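Local atomic coordinates of hydrogenase 3 maturation protease (Escherichia coli, PDB entry 2E85), a protein that cleaves a C-terminal peptide from HycE, the large subunit precursor of hydrogenase 3, as a specific maturation endopeptidase. Residues L24-W37 / K132-W145. The protein carries 1 engineered substitution. Residues are numbered along the deposited sequence; the frame is centred on the assembly and turned at random.
Sequences LLAEKCAAAPKGNW and KDAVETVYQRLEGW. With CA (calcium ion), chain H.
Tyr139 reaches across from helix 129-141 to the end of helix 21-31, where its OH donates a hydrogen bond of 2.5 Å to Ala32 O. That oxygen lies in the ring plane, at its edge, and belongs to the first residue to leave helical geometry. Lys28 CB sits over a face of the same ring in a CH-pi contact, while Cys29 SG approaches at the edge. The Lys34 side chain runs across that of Tyr139 at about a right angle, CG 3.5 Å from Tyr139 CE1. A leucine in place of Tyr139 would probably leave Ala32 O without its hydroxyl donor and Lys28 CB without an aromatic face.

One turn earlier than Cys29, Leu25 splits its branches: CD1 meets Tyr139 CB at 3.6 Å, and CD2 turns to Val138 CG1, while Val135 CG1 packs on Leu24 CD2 and Leu25 CB. Lys28, bent at its last torsion (chi4 -76°), brings NZ to 2.8 Å from Glu136 OE1 in a salt bridge, nearly in line with the C-O bond; Gln140 NE2 holds OE2. The two helices, whose segments cross at -46° with axes 9.8 Å apart, pack on one side of the mixed sheet of this alpha/beta fold: Leu25 and Leu142 both touch Leu8 of strand 6-11, and Val138 touches Leu114 of strand 111-116.

Trp37 NE1 donates to Leu142 O (2.9 Å), the acceptor lying in the indole plane, and Leu142 CD2 lies over one face, offset toward its rim, in a CH-pi contact. The edge of Trp37 points at the face of Trp145, planes at 86°, a T-shaped pair. Glu143 binds a calcium ion through both carboxylate oxygens, OE1 at 2.4 Å, and two of the metal's waters accept from Lys34 NZ, one weakly.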
ATOM      1  N   LEU B  24      20.659   9.157   3.705  1.00  7.30           N
ATOM      2  CA  LEU B  24      21.821   9.646   4.467  1.00  7.86           C
ATOM      3  C   LEU B  24      21.899   8.982   5.851  1.00  6.62           C
ATOM      4  O   LEU B  24      22.976   8.544   6.285  1.00  7.89           O
ATOM      5  CB  LEU B  24      21.855  11.194   4.584  1.00  8.36           C
ATOM      6  CG  LEU B  24      23.067  11.700   5.366  1.00  9.31           C
ATOM      7  CD1 LEU B  24      24.400  11.363   4.648  1.00 10.06           C
ATOM      8  CD2 LEU B  24      22.965  13.204   5.647  1.00  9.21           C
ATOM      9  N   LEU B  25      20.770   8.909   6.546  1.00  6.93           N
ATOM     10  CA  LEU B  25      20.734   8.206   7.820  1.00  6.60           C
ATOM     11  C   LEU B  25      21.206   6.755   7.703  1.00  6.99           C
ATOM     12  O   LEU B  25      21.981   6.277   8.562  1.00  7.53           O
ATOM     13  CB  LEU B  25      19.335   8.251   8.452  1.00  6.83           C
ATOM     14  CG  LEU B  25      19.254   7.676   9.872  1.00  7.97           C
ATOM     15  CD1 LEU B  25      20.305   8.373  10.772  1.00  7.84           C
ATOM     16  CD2 LEU B  25      17.871   7.807  10.463  1.00  7.69           C
ATOM     17  N   ALA B  26      20.722   6.065   6.677  1.00  7.53           N
ATOM     18  CA  ALA B  26      21.120   4.681   6.409  1.00  9.25           C
ATOM     19  C   ALA B  26      22.635   4.597   6.173  1.00 10.08           C
ATOM     20  O   ALA B  26      23.287   3.695   6.672  1.00 10.46           O
ATOM     21  CB  ALA B  26      20.327   4.134   5.231  1.00  9.90           C
ATOM     22  N   GLU B  27      23.192   5.557   5.448  1.00 10.25           N
ATOM     23  CA  GLU B  27      24.643   5.598   5.231  1.00 12.00           C
ATOM     24  C   GLU B  27      25.437   5.748   6.537  1.00 11.16           C
ATOM     25  O   GLU B  27      26.461   5.059   6.743  1.00 11.90           O
ATOM     26  CB  GLU B  27      25.006   6.724   4.272  1.00 13.16           C
ATOM     27  CG  GLU B  27      26.505   6.756   4.029  1.00 18.44           C
ATOM     28  CD  GLU B  27      26.909   7.463   2.764  1.00 25.03           C
ATOM     29  OE1 GLU B  27      28.130   7.726   2.617  1.00 30.33           O
ATOM     30  OE2 GLU B  27      26.029   7.763   1.931  1.00 25.66           O
ATOM     31  N   LYS B  28      24.969   6.650   7.406  1.00 10.60           N
ATOM     32  CA  LYS B  28      25.615   6.884   8.694  1.00 10.23           C
ATOM     33  C   LYS B  28      25.592   5.631   9.551  1.00 10.46           C
ATOM     34  O   LYS B  28      26.592   5.276  10.153  1.00 10.87           O
ATOM     35  CB  LYS B  28      24.936   8.029   9.439  1.00 10.36           C
ATOM     36  CG  LYS B  28      25.190   9.391   8.821  1.00 12.69           C
ATOM     37  CD  LYS B  28      24.477  10.446   9.669  1.00 14.87           C
ATOM     38  CE  LYS B  28      24.745  11.844   9.192  1.00 22.44           C
ATOM     39  NZ  LYS B  28      26.080  12.332   9.560  1.00 22.72           N
ATOM     40  N   CYS B  29      24.440   4.969   9.597  1.00  9.56           N
ATOM     41  CA  CYS B  29      24.298   3.749  10.379  1.00 10.12           C
ATOM     42  C   CYS B  29      25.175   2.622   9.851  1.00 11.09           C
ATOM     43  O   CYS B  29      25.669   1.813  10.631  1.00 12.11           O
ATOM     44  CB  CYS B  29      22.839   3.301  10.416  1.00 10.88           C
ATOM     45  SG  CYS B  29      21.754   4.437  11.304  1.00  9.92           S
ATOM     46  N   ALA B  30      25.340   2.556   8.536  1.00 11.30           N
ATOM     47  CA  ALA B  30      26.151   1.489   7.931  1.00 12.86           C
ATOM     48  C   ALA B  30      27.618   1.683   8.318  1.00 13.37           C
ATOM     49  O   ALA B  30      28.339   0.709   8.592  1.00 14.37           O
ATOM     50  CB  ALA B  30      25.984   1.478   6.422  1.00 12.17           C
ATOM     51  N   ALA B  31      28.044   2.942   8.371  1.00 12.29           N
ATOM     52  CA  ALA B  31      29.421   3.294   8.672  1.00 13.34           C
ATOM     53  C   ALA B  31      29.741   3.180  10.162  1.00 13.52           C
ATOM     54  O   ALA B  31      30.881   2.841  10.555  1.00 14.24           O
ATOM     55  CB  ALA B  31      29.719   4.700   8.166  1.00 13.27           C
ATOM     56  N   ALA B  32      28.735   3.436  10.985  1.00 11.90           N
ATOM     57  CA  ALA B  32      28.908   3.474  12.430  1.00 11.31           C
ATOM     58  C   ALA B  32      27.562   3.153  13.097  1.00 11.27           C
ATOM     59  O   ALA B  32      26.793   4.059  13.415  1.00 11.68           O
ATOM     60  CB  ALA B  32      29.449   4.833  12.881  1.00 11.13           C
ATOM     61  N   PRO B  33      27.260   1.862  13.273  1.00 11.25           N
ATOM     62  CA  PRO B  33      25.975   1.471  13.875  1.00 11.26           C
ATOM     63  C   PRO B  33      25.671   2.088  15.229  1.00 12.24           C
ATOM     64  O   PRO B  33      26.566   2.255  16.064  1.00 11.98           O
ATOM     65  CB  PRO B  33      26.091  -0.055  13.987  1.00 11.31           C
ATOM     66  CG  PRO B  33      26.994  -0.417  12.827  1.00 12.35           C
ATOM     67  CD  PRO B  33      28.036   0.679  12.850  1.00 10.74           C
ATOM     68  N   LYS B  34      24.400   2.423  15.420  1.00 12.35           N
ATOM     69  CA  LYS B  34      23.905   2.931  16.682  1.00 13.55           C
ATOM     70  C   LYS B  34      22.736   2.087  17.164  1.00 14.42           C
ATOM     71  O   LYS B  34      21.818   1.789  16.389  1.00 14.33           O
ATOM     72  CB  LYS B  34      23.499   4.397  16.537  1.00 13.29           C
ATOM     73  CG  LYS B  34      24.696   5.354  16.332  1.00 13.71           C
ATOM     74  CD  LYS B  34      25.488   5.599  17.632  1.00 16.08           C
ATOM     75  CE  LYS B  34      26.632   6.605  17.438  1.00 13.90           C
ATOM     76  NZ  LYS B  34      27.314   6.922  18.718  1.00 18.01           N
ATOM     77  N   GLY B  35      22.766   1.709  18.439  1.00 14.53           N
ATOM     78  CA  GLY B  35      21.659   0.957  19.029  1.00 15.31           C
ATOM     79  C   GLY B  35      21.547  -0.443  18.473  1.00 15.21           C
ATOM     80  O   GLY B  35      22.542  -1.015  17.985  1.00 15.53           O
ATOM     81  N   ASN B  36      20.343  -1.012  18.562  1.00 14.60           N
ATOM     82  CA  ASN B  36      20.132  -2.398  18.126  1.00 14.96           C
ATOM     83  C   ASN B  36      19.384  -2.461  16.799  1.00 14.41           C
ATOM     84  O   ASN B  36      18.934  -3.512  16.388  1.00 15.24           O
ATOM     85  CB  ASN B  36      19.374  -3.198  19.207  1.00 15.93           C
ATOM     86  CG  ASN B  36      20.160  -3.316  20.504  1.00 18.14           C
ATOM     87  OD1 ASN B  36      19.628  -3.061  21.601  1.00 24.23           O
ATOM     88  ND2 ASN B  36      21.421  -3.681  20.395  1.00 20.88           N
ATOM     89  N   TRP B  37      19.293  -1.331  16.107  1.00 12.48           N
ATOM     90  CA  TRP B  37      18.429  -1.228  14.922  1.00 10.79           C
ATOM     91  C   TRP B  37      18.952  -2.059  13.752  1.00 10.44           C
ATOM     92  O   TRP B  37      20.137  -1.981  13.409  1.00 11.30           O
ATOM     93  CB  TRP B  37      18.324   0.239  14.475  1.00 10.16           C
ATOM     94  CG  TRP B  37      17.795   1.164  15.583  1.00 10.36           C
ATOM     95  CD1 TRP B  37      18.547   1.873  16.495  1.00  9.98           C
ATOM     96  CD2 TRP B  37      16.424   1.454  15.881  1.00 10.22           C
ATOM     97  NE1 TRP B  37      17.722   2.571  17.344  1.00  9.62           N
ATOM     98  CE2 TRP B  37      16.417   2.340  16.993  1.00  8.50           C
ATOM     99  CE3 TRP B  37      15.193   1.044  15.330  1.00  7.66           C
ATOM    100  CZ2 TRP B  37      15.217   2.846  17.559  1.00  8.03           C
ATOM    101  CZ3 TRP B  37      14.009   1.532  15.893  1.00  9.76           C
ATOM    102  CH2 TRP B  37      14.032   2.426  16.983  1.00 10.03           C
ATOM    103  N   LYS B 132      21.148  18.126   6.865  1.00 10.02           N
ATOM    104  CA  LYS B 132      22.315  17.327   7.255  1.00  9.65           C
ATOM    105  C   LYS B 132      22.413  17.267   8.753  1.00 10.00           C
ATOM    106  O   LYS B 132      22.630  16.188   9.316  1.00  9.10           O
ATOM    107  CB  LYS B 132      23.607  17.896   6.667  1.00  9.95           C
ATOM    108  CG  LYS B 132      23.699  17.738   5.144  1.00 11.46           C
ATOM    109  CD  LYS B 132      25.010  18.360   4.672  1.00 15.77           C
ATOM    110  CE  LYS B 132      25.069  18.508   3.186  1.00 19.95           C
ATOM    111  NZ  LYS B 132      26.473  18.838   2.807  1.00 22.18           N
ATOM    112  N   ASP B 133      22.266  18.435   9.390  1.00  9.19           N
ATOM    113  CA  ASP B 133      22.212  18.567  10.859  1.00 10.71           C
ATOM    114  C   ASP B 133      21.067  17.740  11.493  1.00  9.92           C
ATOM    115  O   ASP B 133      21.251  17.114  12.549  1.00 10.55           O
ATOM    116  CB  ASP B 133      22.046  20.045  11.261  1.00 10.57           C
ATOM    117  CG  ASP B 133      23.254  20.910  10.910  1.00 15.23           C
ATOM    118  OD1 ASP B 133      24.348  20.384  10.616  1.00 18.64           O
ATOM    119  OD2 ASP B 133      23.096  22.144  10.941  1.00 18.65           O
ATOM    120  N   ALA B 134      19.879  17.745  10.867  1.00  7.99           N
ATOM    121  CA  ALA B 134      18.722  17.015  11.405  1.00  7.40           C
ATOM    122  C   ALA B 134      19.037  15.533  11.351  1.00  6.82           C
ATOM    123  O   ALA B 134      18.688  14.784  12.272  1.00  7.53           O
ATOM    124  CB  ALA B 134      17.443  17.324  10.559  1.00  6.54           C
ATOM    125  N   VAL B 135      19.667  15.099  10.254  1.00  5.68           N
ATOM    126  CA  VAL B 135      20.004  13.666  10.105  1.00  6.83           C
ATOM    127  C   VAL B 135      20.999  13.226  11.182  1.00  8.08           C
ATOM    128  O   VAL B 135      20.811  12.206  11.831  1.00  6.77           O
ATOM    129  CB  VAL B 135      20.481  13.319   8.652  1.00  7.85           C
ATOM    130  CG1 VAL B 135      21.012  11.896   8.646  1.00  8.22           C
ATOM    131  CG2 VAL B 135      19.286  13.476   7.685  1.00  7.31           C
ATOM    132  N   GLU B 136      22.002  14.060  11.416  1.00  7.94           N
ATOM    133  CA  GLU B 136      22.889  13.842  12.580  1.00  9.75           C
ATOM    134  C   GLU B 136      22.149  13.800  13.922  1.00  9.59           C
ATOM    135  O   GLU B 136      22.448  12.957  14.776  1.00 10.30           O
ATOM    136  CB  GLU B 136      23.991  14.904  12.568  1.00 11.52           C
ATOM    137  CG  GLU B 136      25.110  14.687  13.590  1.00 14.89           C
ATOM    138  CD  GLU B 136      25.952  13.414  13.393  1.00 21.42           C
ATOM    139  OE1 GLU B 136      26.011  12.811  12.289  1.00 23.22           O
ATOM    140  OE2 GLU B 136      26.609  13.022  14.378  1.00 24.95           O
ATOM    141  N   THR B 137      21.188  14.708  14.120  1.00  8.87           N
ATOM    142  CA  THR B 137      20.441  14.743  15.370  1.00  9.18           C
ATOM    143  C   THR B 137      19.702  13.416  15.615  1.00  8.97           C
ATOM    144  O   THR B 137      19.770  12.844  16.696  1.00  8.99           O
ATOM    145  CB  THR B 137      19.467  15.959  15.422  1.00  9.08           C
ATOM    146  OG1 THR B 137      20.232  17.164  15.314  1.00 13.70           O
ATOM    147  CG2 THR B 137      18.704  15.984  16.738  1.00 11.06           C
ATOM    148  N   VAL B 138      19.029  12.916  14.593  1.00  8.84           N
ATOM    149  CA  VAL B 138      18.263  11.689  14.702  1.00  9.21           C
ATOM    150  C   VAL B 138      19.242  10.521  14.939  1.00  8.87           C
ATOM    151  O   VAL B 138      19.012   9.666  15.774  1.00  8.91           O
ATOM    152  CB  VAL B 138      17.360  11.476  13.450  1.00  9.22           C
ATOM    153  CG1 VAL B 138      16.678  10.138  13.522  1.00  9.44           C
ATOM    154  CG2 VAL B 138      16.278  12.576  13.365  1.00  8.95           C
ATOM    155  N   TYR B 139      20.352  10.538  14.218  1.00  8.78           N
ATOM    156  CA  TYR B 139      21.347   9.470  14.299  1.00  9.64           C
ATOM    157  C   TYR B 139      21.877   9.337  15.716  1.00  9.65           C
ATOM    158  O   TYR B 139      22.013   8.236  16.214  1.00 10.27           O
ATOM    159  CB  TYR B 139      22.478   9.732  13.300  1.00 10.03           C
ATOM    160  CG  TYR B 139      23.701   8.874  13.470  1.00 10.69           C
ATOM    161  CD1 TYR B 139      23.709   7.535  13.037  1.00 11.61           C
ATOM    162  CD2 TYR B 139      24.860   9.403  14.044  1.00 13.14           C
ATOM    163  CE1 TYR B 139      24.836   6.751  13.177  1.00 12.76           C
ATOM    164  CE2 TYR B 139      25.972   8.633  14.220  1.00 11.71           C
ATOM    165  CZ  TYR B 139      25.962   7.310  13.774  1.00 13.33           C
ATOM    166  OH  TYR B 139      27.083   6.530  13.930  1.00 13.37           O
ATOM    167  N   GLN B 140      22.109  10.477  16.359  1.00 10.80           N
ATOM    168  CA  GLN B 140      22.651  10.513  17.707  1.00 12.75           C
ATOM    169  C   GLN B 140      21.625  10.125  18.757  1.00 13.38           C
ATOM    170  O   GLN B 140      21.974   9.921  19.920  1.00 15.65           O
ATOM    171  CB  GLN B 140      23.240  11.891  17.995  1.00 14.10           C
ATOM    172  CG  GLN B 140      24.488  12.132  17.156  1.00 11.48           C
ATOM    173  CD  GLN B 140      25.724  11.297  17.551  1.00 15.89           C
ATOM    174  OE1 GLN B 140      25.744  10.620  18.583  1.00 18.37           O
ATOM    175  NE2 GLN B 140      26.771  11.379  16.733  1.00 14.69           N
ATOM    176  N   ARG B 141      20.364  10.018  18.365  1.00 12.69           N
ATOM    177  CA  ARG B 141      19.370   9.574  19.341  1.00 11.86           C
ATOM    178  C   ARG B 141      19.052   8.107  19.207  1.00 11.02           C
ATOM    179  O   ARG B 141      18.326   7.565  20.024  1.00  9.69           O
ATOM    180  CB  ARG B 141      18.113  10.433  19.300  1.00 13.06           C
ATOM    181  CG  ARG B 141      18.501  11.854  19.686  1.00 16.89           C
ATOM    182  CD  ARG B 141      17.558  12.579  20.556  1.00 17.83           C
ATOM    183  NE  ARG B 141      17.828  13.983  20.338  1.00 21.12           N
ATOM    184  CZ  ARG B 141      16.900  14.917  20.325  1.00 23.74           C
ATOM    185  NH1 ARG B 141      15.643  14.576  20.594  1.00 22.28           N
ATOM    186  NH2 ARG B 141      17.234  16.183  20.072  1.00 23.68           N
ATOM    187  N   LEU B 142      19.587   7.463  18.168  1.00 10.39           N
ATOM    188  CA  LEU B 142      19.265   6.032  17.929  1.00 10.29           C
ATOM    189  C   LEU B 142      19.737   5.118  19.068  1.00 11.58           C
ATOM    190  O   LEU B 142      19.062   4.157  19.437  1.00 10.95           O
ATOM    191  CB  LEU B 142      19.832   5.548  16.591  1.00  9.80           C
ATOM    192  CG  LEU B 142      19.226   6.097  15.314  1.00  8.80           C
ATOM    193  CD1 LEU B 142      19.985   5.607  14.082  1.00  8.00           C
ATOM    194  CD2 LEU B 142      17.710   5.765  15.170  1.00 10.76           C
ATOM    195  N   GLU B 143      20.902   5.424  19.628  1.00 12.51           N
ATOM    196  CA  GLU B 143      21.396   4.598  20.708  1.00 13.97           C
ATOM    197  C   GLU B 143      20.602   4.901  21.973  1.00 14.73           C
ATOM    198  O   GLU B 143      20.490   6.049  22.385  1.00 15.74           O
ATOM    199  CB  GLU B 143      22.871   4.857  20.931  1.00 14.48           C
ATOM    200  CG  GLU B 143      23.373   4.209  22.207  1.00 16.13           C
ATOM    201  CD  GLU B 143      24.830   4.454  22.397  1.00 22.10           C
ATOM    202  OE1 GLU B 143      25.589   4.251  21.420  1.00 22.41           O
ATOM    203  OE2 GLU B 143      25.224   4.849  23.521  1.00 22.03           O
ATOM    204  N   GLY B 144      20.011   3.878  22.569  1.00 15.58           N
ATOM    205  CA  GLY B 144      19.210   4.101  23.765  1.00 15.45           C
ATOM    206  C   GLY B 144      17.880   4.815  23.559  1.00 15.52           C
ATOM    207  O   GLY B 144      17.255   5.251  24.530  1.00 16.49           O
ATOM    208  N   TRP B 145      17.447   4.945  22.302  1.00 14.66           N
ATOM    209  CA  TRP B 145      16.118   5.476  21.965  1.00 14.81           C
ATOM    210  C   TRP B 145      15.012   4.935  22.856  1.00 15.07           C
ATOM    211  O   TRP B 145      14.868   3.743  23.006  1.00 13.96           O
ATOM    212  CB  TRP B 145      15.777   5.112  20.521  1.00 13.53           C
ATOM    213  CG  TRP B 145      14.521   5.724  20.021  1.00 12.70           C
ATOM    214  CD1 TRP B 145      13.225   5.392  20.363  1.00 12.05           C
ATOM    215  CD2 TRP B 145      14.423   6.763  19.051  1.00 12.89           C
ATOM    216  NE1 TRP B 145      12.344   6.182  19.675  1.00 13.64           N
ATOM    217  CE2 TRP B 145      13.046   7.020  18.848  1.00 10.74           C
ATOM    218  CE3 TRP B 145      15.365   7.491  18.321  1.00 12.31           C
ATOM    219  CZ2 TRP B 145      12.597   7.998  17.971  1.00 12.22           C
ATOM    220  CZ3 TRP B 145      14.920   8.447  17.440  1.00 13.38           C
ATOM    221  CH2 TRP B 145      13.540   8.685  17.260  1.00 12.47           C
TER
HETATM  222 CA    CA H1006      27.681   4.647  22.528  1.00 21.91          CA
HETATM  223  O   HOH W   1      24.861   8.385  20.087  1.00 15.99           O
HETATM  224  O   HOH W   2      28.704   9.196  18.438  1.00 25.58           O
HETATM  225  O   HOH W   3      27.143   6.834  21.895  1.00 28.99           O
HETATM  226  O   HOH W   4      28.402   4.552  19.903  1.00 15.30           O
HETATM  227  O   HOH W   5      24.978   2.290  19.989  1.00 25.09           O
HETATM  228  O   HOH W   6      28.725   2.950  22.625  1.00 25.56           O
HETATM  229  O   HOH W   7      29.728   5.854  22.390  1.00 27.72           O
HETATM  230  O   HOH W   8      28.093   5.254  24.845  1.00 19.44           O